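Local coordinates for TrwG component of type IV secretion system (Bartonella birtlesii, PDB 4JF8), which is a VirB8-family component of a type IV secretion system, probably an inner-membrane assembly factor, represented here by its soluble VirB8 domain, at residues A[44-49]-A[110-115]; A[50-55]-A[69-74]; A[74-79]-A[163-168]; A[141-146]-A[167-172]. All blocks are in the same frame, centred on the assembly; numbering follows the deposited sequence. Where two conformers were deposited one is given.

Interaction 1 of 4, residues A[44-49]-A[110-115]. With EDO (1,2-ethanediol), chain D.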
loop_
_atom_site.group_PDB
_atom_site.type_symbol
_atom_site.label_atom_id
_atom_site.label_comp_id
_atom_site.label_asym_id
_atom_site.label_seq_id
_atom_site.Cartn_x
_atom_site.Cartn_y
_atom_site.Cartn_z
ATOM N N VAL A 44 11.735 -8.352 5.486
ATOM C CA VAL A 44 11.583 -6.977 5.036
ATOM C C VAL A 44 11.851 -6.852 3.538
ATOM O O VAL A 44 11.096 -6.179 2.826
ATOM C CB VAL A 44 12.423 -5.998 5.874
ATOM C CG1 VAL A 44 12.446 -4.628 5.232
ATOM C CG2 VAL A 44 11.862 -5.954 7.302
ATOM N N ASP A 45 12.873 -7.522 3.020
ATOM C CA ASP A 45 13.144 -7.436 1.596
ATOM C C ASP A 45 11.939 -8.005 0.823
ATOM O O ASP A 45 11.503 -7.442 -0.183
ATOM C CB ASP A 45 14.397 -8.210 1.200
ATOM C CG ASP A 45 15.691 -7.557 1.647
ATOM O OD1 ASP A 45 15.707 -6.527 2.338
ATOM O OD2 ASP A 45 16.765 -8.157 1.321
ATOM N N ARG A 46 11.377 -9.121 1.288
ATOM C CA ARG A 46 10.208 -9.707 0.620
ATOM C C ARG A 46 9.023 -8.744 0.625
ATOM O O ARG A 46 8.306 -8.656 -0.361
ATOM C CB ARG A 46 9.804 -11.045 1.243
ATOM C CG ARG A 46 10.717 -12.199 0.852
ATOM C CD ARG A 46 10.240 -13.498 1.456
ATOM N NE ARG A 46 10.868 -14.627 0.776
ATOM C CZ ARG A 46 11.040 -15.842 1.287
ATOM N NH1 ARG A 46 10.650 -16.134 2.525
ATOM N NH2 ARG A 46 11.633 -16.764 0.547
ATOM N N TYR A 47 8.824 -8.013 1.723
ATOM C CA TYR A 47 7.746 -7.018 1.782
ATOM C C TYR A 47 7.897 -6.011 0.644
ATOM O O TYR A 47 6.930 -5.756 -0.102
ATOM C CB TYR A 47 7.752 -6.302 3.130
ATOM C CG TYR A 47 6.777 -5.154 3.202
ATOM C CD1 TYR A 47 5.438 -5.381 3.453
ATOM C CD2 TYR A 47 7.181 -3.837 2.946
ATOM C CE1 TYR A 47 4.524 -4.337 3.503
ATOM C CE2 TYR A 47 6.275 -2.785 2.987
ATOM C CZ TYR A 47 4.946 -3.050 3.250
ATOM O OH TYR A 47 4.021 -2.027 3.284
ATOM N N TRP A 48 9.081 -5.431 0.501
ATOM C CA TRP A 48 9.306 -4.415 -0.530
ATOM C C TRP A 48 9.268 -4.970 -1.950
ATOM O O TRP A 48 8.686 -4.352 -2.847
ATOM C CB TRP A 48 10.588 -3.610 -0.264
ATOM C CG TRP A 48 10.395 -2.737 0.930
ATOM C CD1 TRP A 48 10.941 -2.909 2.172
ATOM C CD2 TRP A 48 9.538 -1.595 1.019
ATOM N NE1 TRP A 48 10.469 -1.944 3.023
ATOM C CE2 TRP A 48 9.598 -1.128 2.347
ATOM C CE3 TRP A 48 8.697 -0.941 0.111
ATOM C CZ2 TRP A 48 8.846 -0.021 2.775
ATOM C CZ3 TRP A 48 7.986 0.155 0.542
ATOM C CH2 TRP A 48 8.062 0.599 1.854
ATOM N N LEU A 49 9.852 -6.147 -2.149
ATOM C CA LEU A 49 9.821 -6.790 -3.455
ATOM C C LEU A 49 8.403 -7.128 -3.875
ATOM O O LEU A 49 8.042 -6.961 -5.040
ATOM C CB LEU A 49 10.686 -8.051 -3.439
ATOM C CG LEU A 49 12.195 -7.756 -3.319
ATOM C CD1 LEU A 49 12.949 -8.993 -2.828
ATOM C CD2 LEU A 49 12.800 -7.207 -4.609
ATOM N N ILE A 110 9.076 -15.501 -3.732
ATOM C CA ILE A 110 10.068 -14.426 -3.785
ATOM C C ILE A 110 11.337 -14.973 -3.178
ATOM O O ILE A 110 11.332 -15.405 -2.008
ATOM C CB ILE A 110 9.619 -13.186 -2.959
ATOM C CG1 ILE A 110 8.290 -12.657 -3.488
ATOM C CG2 ILE A 110 10.701 -12.113 -3.005
ATOM C CD1 ILE A 110 7.701 -11.533 -2.655
ATOM N N GLN A 111 12.410 -14.984 -3.959
ATOM C CA GLN A 111 13.685 -15.544 -3.503
ATOM C C GLN A 111 14.808 -14.509 -3.589
ATOM O O GLN A 111 15.448 -14.362 -4.635
ATOM C CB GLN A 111 14.057 -16.788 -4.312
ATOM C CG GLN A 111 13.073 -17.943 -4.180
ATOM C CD GLN A 111 12.766 -18.338 -2.737
ATOM O OE1 GLN A 111 13.575 -18.138 -1.823
ATOM N NE2 GLN A 111 11.581 -18.912 -2.527
ATOM N N PRO A 112 15.064 -13.788 -2.490
ATOM C CA PRO A 112 16.230 -12.925 -2.473
ATOM C C PRO A 112 17.473 -13.782 -2.294
ATOM O O PRO A 112 17.405 -14.850 -1.656
ATOM C CB PRO A 112 16.016 -12.046 -1.236
ATOM C CG PRO A 112 14.663 -12.378 -0.699
ATOM C CD PRO A 112 14.311 -13.725 -1.226
ATOM N N ASN A 113 18.595 -13.344 -2.862
ATOM C CA ASN A 113 19.860 -14.054 -2.662
ATOM C C ASN A 113 20.662 -13.492 -1.493
ATOM O O ASN A 113 21.745 -14.026 -1.183
ATOM C CB ASN A 113 20.673 -14.128 -3.948
ATOM C CG ASN A 113 21.244 -12.807 -4.379
ATOM O OD1 ASN A 113 21.017 -11.757 -3.766
ATOM N ND2 ASN A 113 22.019 -12.852 -5.443
ATOM N N GLY A 114 20.165 -12.440 -0.847
ATOM C CA GLY A 114 20.837 -11.792 0.283
ATOM C C GLY A 114 21.928 -10.817 -0.136
ATOM O O GLY A 114 22.566 -10.190 0.708
ATOM N N ARG A 115 22.136 -10.664 -1.442
ATOM C CA ARG A 115 23.207 -9.846 -1.979
ATOM C C ARG A 115 22.701 -8.668 -2.789
ATOM O O ARG A 115 23.506 -7.941 -3.369
ATOM C CB ARG A 115 24.074 -10.727 -2.878
ATOM C CG ARG A 115 24.730 -11.866 -2.105
ATOM C CD ARG A 115 25.106 -13.045 -2.972
ATOM N NE ARG A 115 25.849 -12.627 -4.139
ATOM C CZ ARG A 115 26.464 -13.435 -4.995
ATOM N NH1 ARG A 115 26.509 -14.759 -4.807
ATOM N NH2 ARG A 115 27.075 -12.893 -6.046
HETATM C C1 EDO D . 8.444 -0.846 6.597
HETATM O O1 EDO D . 8.860 -0.814 7.968
HETATM C C2 EDO D . 8.829 -2.197 6.028
HETATM O O2 EDO D . 10.258 -2.202 5.904
#
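Ile110 meets helix 42-57 with both its backbone and its side chain. Its carbonyl O is gripped side-on by the guanidinium of Arg46. NE and NH2 of Arg46 both donate to Ile110 O, each at 2.9 Å. Neither bond is straight, with angles at the hydrogens of 141° and 139°, as expected when one acceptor sits between two N-H groups. The Arg46 chain runs extended from CG to NE and slides past Ile110 in the opposite direction. Arg46 CG lies 3.9 Å from Ile110 CG2. CD1 of Leu49 comes 3.8 Å from the same methyl, CG2 of Ile110. The next residue, Gln111, lies alongside Arg46. In one of its two conformers Gln111 OE1 comes 3.4 Å from Arg46 NH2, at most a weak and doubtful bond. Pro112 brings its ring back toward the helix. Pro112 CD is 4.1 Å from Arg46 NE, and Pro112 CG is 4.4 Å from Leu49 CD1. The contact joins the helix to the end of strand 101-112, outermost in the sheet of this chain, in an NTF2-like domain. Leu158 of the second subunit packs on both Arg46 and Ile110, so the dimer interface borders it. Glu42 forms a salt bridge with Arg46 NH2. The guanidinium therefore serves a carboxylate and a backbone carbonyl together, which probably limits its rotation and balances its charge.

Interaction 2 of 4, residues A[50-55]-A[69-74]. With EDO (1,2-ethanediol), chain C.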
loop_
_atom_site.group_PDB
_atom_site.type_symbol
_atom_site.label_atom_id
_atom_site.label_comp_id
_atom_site.label_asym_id
_atom_site.label_seq_id
_atom_site.Cartn_x
_atom_site.Cartn_y
_atom_site.Cartn_z
ATOM N N ASN A 50 7.624 -7.643 -2.937
ATOM C CA ASN A 50 6.224 -7.941 -3.197
ATOM C C ASN A 50 5.454 -6.671 -3.569
ATOM O O ASN A 50 4.690 -6.644 -4.546
ATOM C CB ASN A 50 5.617 -8.611 -1.958
ATOM C CG ASN A 50 4.203 -9.069 -2.166
ATOM O OD1 ASN A 50 3.946 -9.912 -3.029
ATOM N ND2 ASN A 50 3.277 -8.572 -1.343
ATOM N N GLN A 51 5.634 -5.619 -2.775
ATOM C CA GLN A 51 4.948 -4.368 -3.062
ATOM C C GLN A 51 5.333 -3.894 -4.458
ATOM O O GLN A 51 4.487 -3.423 -5.230
ATOM C CB GLN A 51 5.353 -3.312 -2.044
ATOM C CG GLN A 51 4.627 -1.997 -2.263
ATOM C CD GLN A 51 4.877 -0.951 -1.184
ATOM O OE1 GLN A 51 5.349 0.150 -1.461
ATOM N NE2 GLN A 51 4.577 -1.300 0.043
ATOM N N TYR A 52 6.609 -4.016 -4.820
ATOM C CA TYR A 52 7.058 -3.559 -6.116
ATOM C C TYR A 52 6.405 -4.317 -7.267
ATOM O O TYR A 52 5.856 -3.703 -8.186
ATOM C CB TYR A 52 8.590 -3.643 -6.227
ATOM C CG TYR A 52 9.111 -2.891 -7.435
ATOM C CD1 TYR A 52 9.244 -1.504 -7.380
ATOM C CD2 TYR A 52 9.390 -3.533 -8.648
ATOM C CE1 TYR A 52 9.677 -0.774 -8.474
ATOM C CE2 TYR A 52 9.826 -2.809 -9.742
ATOM C CZ TYR A 52 9.947 -1.432 -9.658
ATOM O OH TYR A 52 10.420 -0.732 -10.767
ATOM N N VAL A 53 6.453 -5.640 -7.216
ATOM C CA VAL A 53 5.910 -6.434 -8.299
ATOM C C VAL A 53 4.403 -6.225 -8.407
ATOM O O VAL A 53 3.866 -6.073 -9.507
ATOM C CB VAL A 53 6.296 -7.923 -8.169
ATOM C CG1 VAL A 53 5.545 -8.755 -9.202
ATOM C CG2 VAL A 53 7.800 -8.100 -8.365
ATOM N N LEU A 54 3.701 -6.217 -7.282
ATOM C CA LEU A 54 2.253 -6.031 -7.338
ATOM C C LEU A 54 1.920 -4.669 -7.925
ATOM O O LEU A 54 0.990 -4.541 -8.734
ATOM C CB LEU A 54 1.618 -6.171 -5.952
ATOM C CG LEU A 54 1.575 -7.598 -5.396
ATOM C CD1 LEU A 54 0.992 -7.585 -3.994
ATOM C CD2 LEU A 54 0.754 -8.508 -6.309
ATOM N N ASN A 55 2.619 -3.626 -7.513
ATOM C CA ASN A 55 2.262 -2.286 -7.988
ATOM C C ASN A 55 2.682 -2.045 -9.429
ATOM O O ASN A 55 2.000 -1.311 -10.140
ATOM C CB ASN A 55 2.792 -1.204 -7.054
ATOM C CG ASN A 55 1.925 -1.037 -5.842
ATOM O OD1 ASN A 55 0.942 -0.294 -5.877
ATOM N ND2 ASN A 55 2.270 -1.692 -4.760
ATOM N N ASP A 69 2.347 5.531 -9.075
ATOM C CA ASP A 69 3.162 6.372 -8.210
ATOM C C ASP A 69 4.050 5.559 -7.294
ATOM O O ASP A 69 5.179 5.943 -7.020
ATOM C CB ASP A 69 2.285 7.332 -7.403
ATOM C CG ASP A 69 1.649 8.420 -8.258
ATOM O OD1 ASP A 69 2.144 8.712 -9.365
ATOM O OD2 ASP A 69 0.662 9.025 -7.799
ATOM N N THR A 70 3.538 4.446 -6.777
ATOM C CA THR A 70 4.345 3.593 -5.909
ATOM C C THR A 70 5.519 3.016 -6.695
ATOM O O THR A 70 6.668 3.024 -6.236
ATOM C CB THR A 70 3.497 2.458 -5.312
ATOM O OG1 THR A 70 2.459 2.997 -4.491
ATOM C CG2 THR A 70 4.321 1.505 -4.507
ATOM N N THR A 71 5.228 2.505 -7.891
ATOM C CA THR A 71 6.301 1.963 -8.715
ATOM C C THR A 71 7.386 3.020 -8.970
ATOM O O THR A 71 8.587 2.747 -8.818
ATOM C CB THR A 71 5.771 1.429 -10.046
ATOM O OG1 THR A 71 4.799 0.422 -9.793
ATOM C CG2 THR A 71 6.883 0.817 -10.857
ATOM N N ALA A 72 6.974 4.227 -9.321
ATOM C CA ALA A 72 7.940 5.289 -9.582
ATOM C C ALA A 72 8.779 5.615 -8.352
ATOM O O ALA A 72 9.998 5.776 -8.430
ATOM C CB ALA A 72 7.248 6.534 -10.101
ATOM N N LEU A 73 8.109 5.698 -7.200
ATOM C CA LEU A 73 8.816 6.043 -5.960
ATOM C C LEU A 73 9.902 5.042 -5.620
ATOM O O LEU A 73 10.972 5.396 -5.133
ATOM C CB LEU A 73 7.795 6.131 -4.825
ATOM C CG LEU A 73 8.338 6.549 -3.466
ATOM C CD1 LEU A 73 8.811 7.998 -3.456
ATOM C CD2 LEU A 73 7.284 6.264 -2.405
ATOM N N LEU A 74 9.626 3.770 -5.879
ATOM C CA LEU A 74 10.505 2.682 -5.485
ATOM C C LEU A 74 11.536 2.312 -6.528
ATOM O O LEU A 74 12.251 1.328 -6.330
ATOM C CB LEU A 74 9.655 1.459 -5.101
ATOM C CG LEU A 74 8.643 1.622 -3.960
ATOM C CD1 LEU A 74 8.015 0.274 -3.694
ATOM C CD2 LEU A 74 9.310 2.178 -2.704
HETATM C C1 EDO C . 0.535 -0.391 -13.197
HETATM O O1 EDO C . 1.364 -0.986 -14.210
HETATM C C2 EDO C . 1.093 0.939 -12.774
HETATM O O2 EDO C . 2.257 0.677 -12.046
#
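Tyr52 and Leu74 form the closely packed, buried side of this contact between two helices of the NTF2-like domain. They slide past each other in opposite directions, and Leu74 CB meets the ring edge at Tyr52 CD1, 3.8 Å away. Tyr52 also reaches Val166 of strand 164-173. Thr71 CG2 approaches the phenol end, 3.9 Å from Tyr52 OH. That hydroxyl is hydrogen-bonded to Ser75 and Arg56. The other side is partly exposed and more polar. There Thr70 turns its methyl to helix 42-57, with CG2 anti to the backbone N. Thr70 CG2 lies 3.5 Å from Gln51 OE1 and 3.7 Å from Asn55 CG. Thr70 OG1 instead bonds to Leu66 O. The Asn55 amide folds back, and Asn55 ND2 donates to Gln51 O at 2.9 Å, nearly straight at 166°. At the C-terminal end of segment 50-55, a bound 1,2-ethanediol gives a hydrogen bond from its O2 to Asn55 O, 2.8 Å long. The axes of 50-55 and 69-73 approach to 9.0 Å, with N-to-C directions 132° apart. With Thr70 OG1, Asn55 ND2 and Tyr52 OH engaged elsewhere, the two segments meet mainly by van der Waals contact, while Asn55 OD1 bonds to Asn67 one turn earlier in helix 64-73.

Interaction 3 of 4, residues A[74-79]-A[163-168]; sequences LSTAAV and GFQVTS
A single beta bridge pairs Ser75 with Val166, made by two nearly straight backbone bonds. Val166 N donates to Leu74 O at 2.8 Å, in the carbonyl plane, and Thr76 N donates to Val166 O at 3.1 Å with an angle of 178°. Leu74 O also receives a CA-H...O contact from Gln165. Thr76 is the N-cap of helix 77-85. Thr76 OG1 sits between the backbone N and the carbonyl carbon (chi1 62°), which lets it accept from Val79 N at 3.3 Å. The same hydroxyl makes a weak bond to Val166 O, a weak link between cap and strand. Thr76 CG2 meets Thr167 CG2 obliquely at 3.8 Å. Val79 reaches over the strand backbone, with Val79 CG2 3.4 Å from Thr167 O. The other methyl, Val79 CG1, packs on Val166 CG1 at 4.2 Å. Phe164, at the start of the strand, meets Leu74: Leu74 CB lies 4.1 Å from Phe164 CD2, at the ring edge, the two side chains crossing at about a right angle. Ser75 points away from the strand, and its OG is bonded to Tyr52 OH and Thr71 O. The bridge thus borders the outer side of strand 164-173, the last strand of the sheet within the chain, whose other side pairs with strand 137-147. The linker between helices 64-73 and 77-85 is fastened there, while Tyr52 of helix 42-57 packs against both Val79 and Val166.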
loop_
_atom_site.group_PDB
_atom_site.type_symbol
_atom_site.label_atom_id
_atom_site.label_comp_id
_atom_site.label_asym_id
_atom_site.label_seq_id
_atom_site.Cartn_x
_atom_site.Cartn_y
_atom_site.Cartn_z
ATOM N N LEU A 74 9.626 3.770 -5.879
ATOM C CA LEU A 74 10.505 2.682 -5.485
ATOM C C LEU A 74 11.536 2.312 -6.528
ATOM O O LEU A 74 12.251 1.328 -6.330
ATOM C CB LEU A 74 9.655 1.459 -5.101
ATOM C CG LEU A 74 8.643 1.622 -3.960
ATOM C CD1 LEU A 74 8.015 0.274 -3.694
ATOM C CD2 LEU A 74 9.310 2.178 -2.704
ATOM N N SER A 75 11.637 3.104 -7.593
ATOM C CA SER A 75 12.569 2.843 -8.699
ATOM C C SER A 75 13.637 3.914 -8.773
ATOM O O SER A 75 13.346 5.090 -8.602
ATOM C CB SER A 75 11.809 2.864 -10.020
ATOM O OG SER A 75 10.774 1.870 -10.080
ATOM N N THR A 76 14.869 3.526 -9.075
ATOM C CA THR A 76 15.883 4.521 -9.408
ATOM C C THR A 76 15.455 5.291 -10.637
ATOM O O THR A 76 14.570 4.859 -11.382
ATOM C CB THR A 76 17.238 3.887 -9.738
ATOM O OG1 THR A 76 17.066 3.060 -10.904
ATOM C CG2 THR A 76 17.834 3.102 -8.545
ATOM N N ALA A 77 16.104 6.419 -10.881
ATOM C CA ALA A 77 15.790 7.228 -12.051
ATOM C C ALA A 77 15.835 6.426 -13.354
ATOM O O ALA A 77 14.952 6.536 -14.198
ATOM C CB ALA A 77 16.741 8.419 -12.106
ATOM N N ALA A 78 16.853 5.598 -13.517
ATOM C CA ALA A 78 16.982 4.811 -14.733
ATOM C C ALA A 78 15.845 3.792 -14.888
ATOM O O ALA A 78 15.317 3.577 -15.977
ATOM C CB ALA A 78 18.324 4.109 -14.814
ATOM N N VAL A 79 15.440 3.187 -13.765
ATOM C CA VAL A 79 14.348 2.216 -13.814
ATOM C C VAL A 79 13.005 2.941 -14.025
ATOM O O VAL A 79 12.126 2.457 -14.734
ATOM C CB VAL A 79 14.377 1.308 -12.573
ATOM C CG1 VAL A 79 13.163 0.407 -12.500
ATOM C CG2 VAL A 79 15.631 0.447 -12.590
ATOM N N GLY A 163 14.347 3.950 1.992
ATOM C CA GLY A 163 14.939 4.228 0.694
ATOM C C GLY A 163 15.129 2.990 -0.141
ATOM O O GLY A 163 16.137 2.859 -0.838
ATOM N N PHE A 164 14.174 2.067 -0.087
ATOM C CA PHE A 164 14.187 0.947 -1.014
ATOM C C PHE A 164 14.170 1.462 -2.444
ATOM O O PHE A 164 13.369 2.312 -2.787
ATOM C CB PHE A 164 12.957 0.065 -0.769
ATOM C CG PHE A 164 12.826 -1.100 -1.728
ATOM C CD1 PHE A 164 13.578 -2.255 -1.557
ATOM C CD2 PHE A 164 11.927 -1.054 -2.775
ATOM C CE1 PHE A 164 13.445 -3.337 -2.418
ATOM C CE2 PHE A 164 11.805 -2.125 -3.625
ATOM C CZ PHE A 164 12.550 -3.262 -3.435
ATOM N N GLN A 165 15.061 0.928 -3.267
ATOM C CA GLN A 165 15.182 1.311 -4.668
ATOM C C GLN A 165 15.465 0.091 -5.511
ATOM O O GLN A 165 16.443 -0.639 -5.262
ATOM C CB GLN A 165 16.297 2.332 -4.891
ATOM C CG GLN A 165 16.053 3.685 -4.265
ATOM C CD GLN A 165 15.013 4.486 -5.008
ATOM O OE1 GLN A 165 13.781 4.324 -4.813
ATOM N NE2 GLN A 165 15.477 5.342 -5.867
ATOM N N VAL A 166 14.610 -0.126 -6.505
ATOM C CA VAL A 166 14.865 -1.129 -7.532
ATOM C C VAL A 166 15.841 -0.507 -8.519
ATOM O O VAL A 166 15.557 0.548 -9.123
ATOM C CB VAL A 166 13.571 -1.581 -8.193
ATOM C CG1 VAL A 166 13.844 -2.408 -9.450
ATOM C CG2 VAL A 166 12.722 -2.353 -7.203
ATOM N N THR A 167 16.991 -1.176 -8.687
ATOM C CA THR A 167 18.080 -0.686 -9.536
ATOM C C THR A 167 18.096 -1.359 -10.898
ATOM O O THR A 167 18.714 -0.848 -11.832
ATOM C CB THR A 167 19.440 -0.918 -8.859
ATOM O OG1 THR A 167 19.590 -2.327 -8.619
ATOM C CG2 THR A 167 19.520 -0.131 -7.551
ATOM N N SER A 168 17.426 -2.503 -11.008
ATOM C CA SER A 168 17.234 -3.188 -12.291
ATOM C C SER A 168 15.995 -4.050 -12.196
ATOM O O SER A 168 15.713 -4.607 -11.150
ATOM C CB SER A 168 18.468 -4.013 -12.690
ATOM O OG SER A 168 18.689 -5.086 -11.830
#

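Interaction 4 of 4, residues A[141-146]-A[167-172]; sequences ATIGYT and TSYRTD
Gly144 lies across from both Thr167 and Ser168, a classic beta bulge in the antiparallel pairing of strands 137-147 and 164-173. Gly144 O takes a bond from Thr167 N at 2.8 Å and a weak one from Ser168 N at 3.3 Å. Gly144 N donates to Ser168 O. The Ser168 hydroxyl stands close over Gly144, with Ser168 OG 3.5 Å from Gly144 CA. Beyond the bulge the pairing is regular. Thr142 and Arg170 form a hydrogen-bonded pair, and Ile143 with Tyr169 and Ala141 with Thr171 are non-hydrogen-bonded pairs. On the face carrying Ala141, Ile143 and Tyr169, the Tyr169 side chain lies beside Ile143 and points the same way. Tyr169 CD1 is 3.8 Å from Ile143 CG1, and its CE1 is 3.9 Å from Ala141 CB. The ring is set from further out by an edge-to-face contact with Tyr52 and by a hydrogen bond from its hydroxyl to Glu57, both on helix 42-57. That helix packs on this face of the NTF2-like sheet. The other face, with Thr142, Ser168 and Arg170, is exposed and hydrated. One water joins Thr142 O to Ser168 OG. Another accepts from Thr142 OG1 and donates to Asp172 OD2. The Asp172 carboxylate forms a side-on, two-nitrogen salt bridge with Arg170, in the guanidinium plane. Arg170 NE bonds to Asp172 OD2 and Arg170 NH2 to Asp172 OD1, both at 2.8 Å and both through syn lone pairs.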
loop_
_atom_site.group_PDB
_atom_site.type_symbol
_atom_site.label_atom_id
_atom_site.label_comp_id
_atom_site.label_asym_id
_atom_site.label_seq_id
_atom_site.Cartn_x
_atom_site.Cartn_y
_atom_site.Cartn_z
ATOM N N ALA A 141 10.197 -12.274 -12.451
ATOM C CA ALA A 141 10.914 -11.000 -12.399
ATOM C C ALA A 141 12.287 -11.228 -11.809
ATOM O O ALA A 141 12.415 -11.907 -10.785
ATOM C CB ALA A 141 10.183 -9.970 -11.561
ATOM N N THR A 142 13.298 -10.661 -12.450
ATOM C CA THR A 142 14.671 -10.691 -11.929
ATOM C C THR A 142 14.959 -9.264 -11.530
ATOM O O THR A 142 14.876 -8.349 -12.362
ATOM C CB THR A 142 15.672 -11.206 -12.989
ATOM O OG1 THR A 142 15.291 -12.527 -13.386
ATOM C CG2 THR A 142 17.072 -11.212 -12.436
ATOM N N ILE A 143 15.238 -9.064 -10.252
ATOM C CA ILE A 143 15.223 -7.727 -9.655
ATOM C C ILE A 143 16.527 -7.444 -8.933
ATOM O O ILE A 143 16.981 -8.239 -8.105
ATOM C CB ILE A 143 14.073 -7.596 -8.648
ATOM C CG1 ILE A 143 12.769 -8.094 -9.277
ATOM C CG2 ILE A 143 13.934 -6.148 -8.188
ATOM C CD1 ILE A 143 11.548 -7.941 -8.399
ATOM N N GLY A 144 17.141 -6.308 -9.248
ATOM C CA GLY A 144 18.241 -5.795 -8.451
ATOM C C GLY A 144 17.689 -4.686 -7.584
ATOM O O GLY A 144 16.849 -3.892 -8.030
ATOM N N TYR A 145 18.143 -4.620 -6.341
ATOM C CA TYR A 145 17.608 -3.639 -5.388
ATOM C C TYR A 145 18.644 -3.261 -4.362
ATOM O O TYR A 145 19.638 -3.964 -4.172
ATOM C CB TYR A 145 16.322 -4.140 -4.724
ATOM C CG TYR A 145 16.506 -5.317 -3.799
ATOM C CD1 TYR A 145 16.665 -5.151 -2.440
ATOM C CD2 TYR A 145 16.514 -6.621 -4.299
ATOM C CE1 TYR A 145 16.819 -6.237 -1.583
ATOM C CE2 TYR A 145 16.675 -7.711 -3.463
ATOM C CZ TYR A 145 16.810 -7.520 -2.100
ATOM O OH TYR A 145 16.951 -8.606 -1.254
ATOM N N THR A 146 18.402 -2.146 -3.693
ATOM C CA THR A 146 19.273 -1.630 -2.653
ATOM C C THR A 146 18.414 -0.752 -1.751
ATOM O O THR A 146 17.257 -0.463 -2.054
ATOM C CB THR A 146 20.438 -0.815 -3.263
ATOM O OG1 THR A 146 21.428 -0.579 -2.256
ATOM C CG2 THR A 146 19.954 0.499 -3.863
ATOM N N THR A 167 16.991 -1.176 -8.687
ATOM C CA THR A 167 18.080 -0.686 -9.536
ATOM C C THR A 167 18.096 -1.359 -10.898
ATOM O O THR A 167 18.714 -0.848 -11.832
ATOM C CB THR A 167 19.440 -0.918 -8.859
ATOM O OG1 THR A 167 19.590 -2.327 -8.619
ATOM C CG2 THR A 167 19.520 -0.131 -7.551
ATOM N N SER A 168 17.426 -2.503 -11.008
ATOM C CA SER A 168 17.234 -3.188 -12.291
ATOM C C SER A 168 15.995 -4.050 -12.196
ATOM O O SER A 168 15.713 -4.607 -11.150
ATOM C CB SER A 168 18.468 -4.013 -12.690
ATOM O OG SER A 168 18.689 -5.086 -11.830
ATOM N N TYR A 169 15.266 -4.170 -13.294
ATOM C CA TYR A 169 14.041 -4.954 -13.298
ATOM C C TYR A 169 13.766 -5.456 -14.697
ATOM O O TYR A 169 13.636 -4.665 -15.620
ATOM C CB TYR A 169 12.873 -4.107 -12.805
ATOM C CG TYR A 169 11.577 -4.852 -12.683
ATOM C CD1 TYR A 169 11.219 -5.448 -11.482
ATOM C CD2 TYR A 169 10.676 -4.943 -13.736
ATOM C CE1 TYR A 169 10.022 -6.108 -11.338
ATOM C CE2 TYR A 169 9.484 -5.600 -13.600
ATOM C CZ TYR A 169 9.154 -6.184 -12.393
ATOM O OH TYR A 169 7.959 -6.847 -12.207
ATOM N N ARG A 170 13.617 -6.761 -14.818
ATOM C CA ARG A 170 13.129 -7.370 -16.044
ATOM C C ARG A 170 12.176 -8.486 -15.699
ATOM O O ARG A 170 12.233 -9.047 -14.594
ATOM C CB ARG A 170 14.276 -7.923 -16.903
ATOM C CG ARG A 170 15.107 -8.989 -16.224
ATOM C CD ARG A 170 16.204 -9.549 -17.133
ATOM N NE ARG A 170 15.651 -10.168 -18.333
ATOM C CZ ARG A 170 15.910 -9.833 -19.599
ATOM N NH1 ARG A 170 16.806 -8.908 -19.928
ATOM N NH2 ARG A 170 15.271 -10.487 -20.555
ATOM N N THR A 171 11.296 -8.817 -16.648
ATOM C CA THR A 171 10.411 -9.986 -16.535
ATOM C C THR A 171 10.621 -10.882 -17.742
ATOM O O THR A 171 10.968 -10.414 -18.828
ATOM C CB THR A 171 8.931 -9.588 -16.422
ATOM O OG1 THR A 171 8.580 -8.798 -17.555
ATOM C CG2 THR A 171 8.684 -8.803 -15.169
ATOM N N ASP A 172 10.475 -12.186 -17.503
ATOM C CA ASP A 172 10.632 -13.198 -18.546
ATOM C C ASP A 172 9.642 -14.324 -18.281
ATOM O O ASP A 172 9.240 -14.550 -17.151
ATOM C CB ASP A 172 12.041 -13.767 -18.479
ATOM C CG ASP A 172 13.112 -12.734 -18.801
ATOM O OD1 ASP A 172 13.358 -12.438 -19.991
ATOM O OD2 ASP A 172 13.714 -12.160 -17.858
HETATM O O HOH W 1 13.346 -12.648 -15.281
HETATM O O HOH W 2 17.335 -7.220 -13.035
HETATM O O HOH W 3 21.200 -3.239 -6.608
#

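In the fold
Helix 42-57 ties the four contacts together. Its first half meets one outer strand in interaction 1, and its second half meets helix 64-73 in interaction 2. Interactions 3 and 4 lie on opposite sides of strand 164-173 and share Thr167 and Ser168. Tyr52 connects interactions 2, 3 and 4 through Ser75, Val166 and Tyr169. Asp45 of interaction 1 hydrogen-bonds to Tyr145 of interaction 4. Interactions 3 and 4 rest on backbone bonds, interaction 1 on an arginine and a carbonyl, interaction 2 on packing. Interaction 2 lies nearest the chain centre, with no touching residue fully exposed; interaction 4 has a hydrated face, and interaction 1 lies farthest out. Interactions 1 and 2 touch the second subunit.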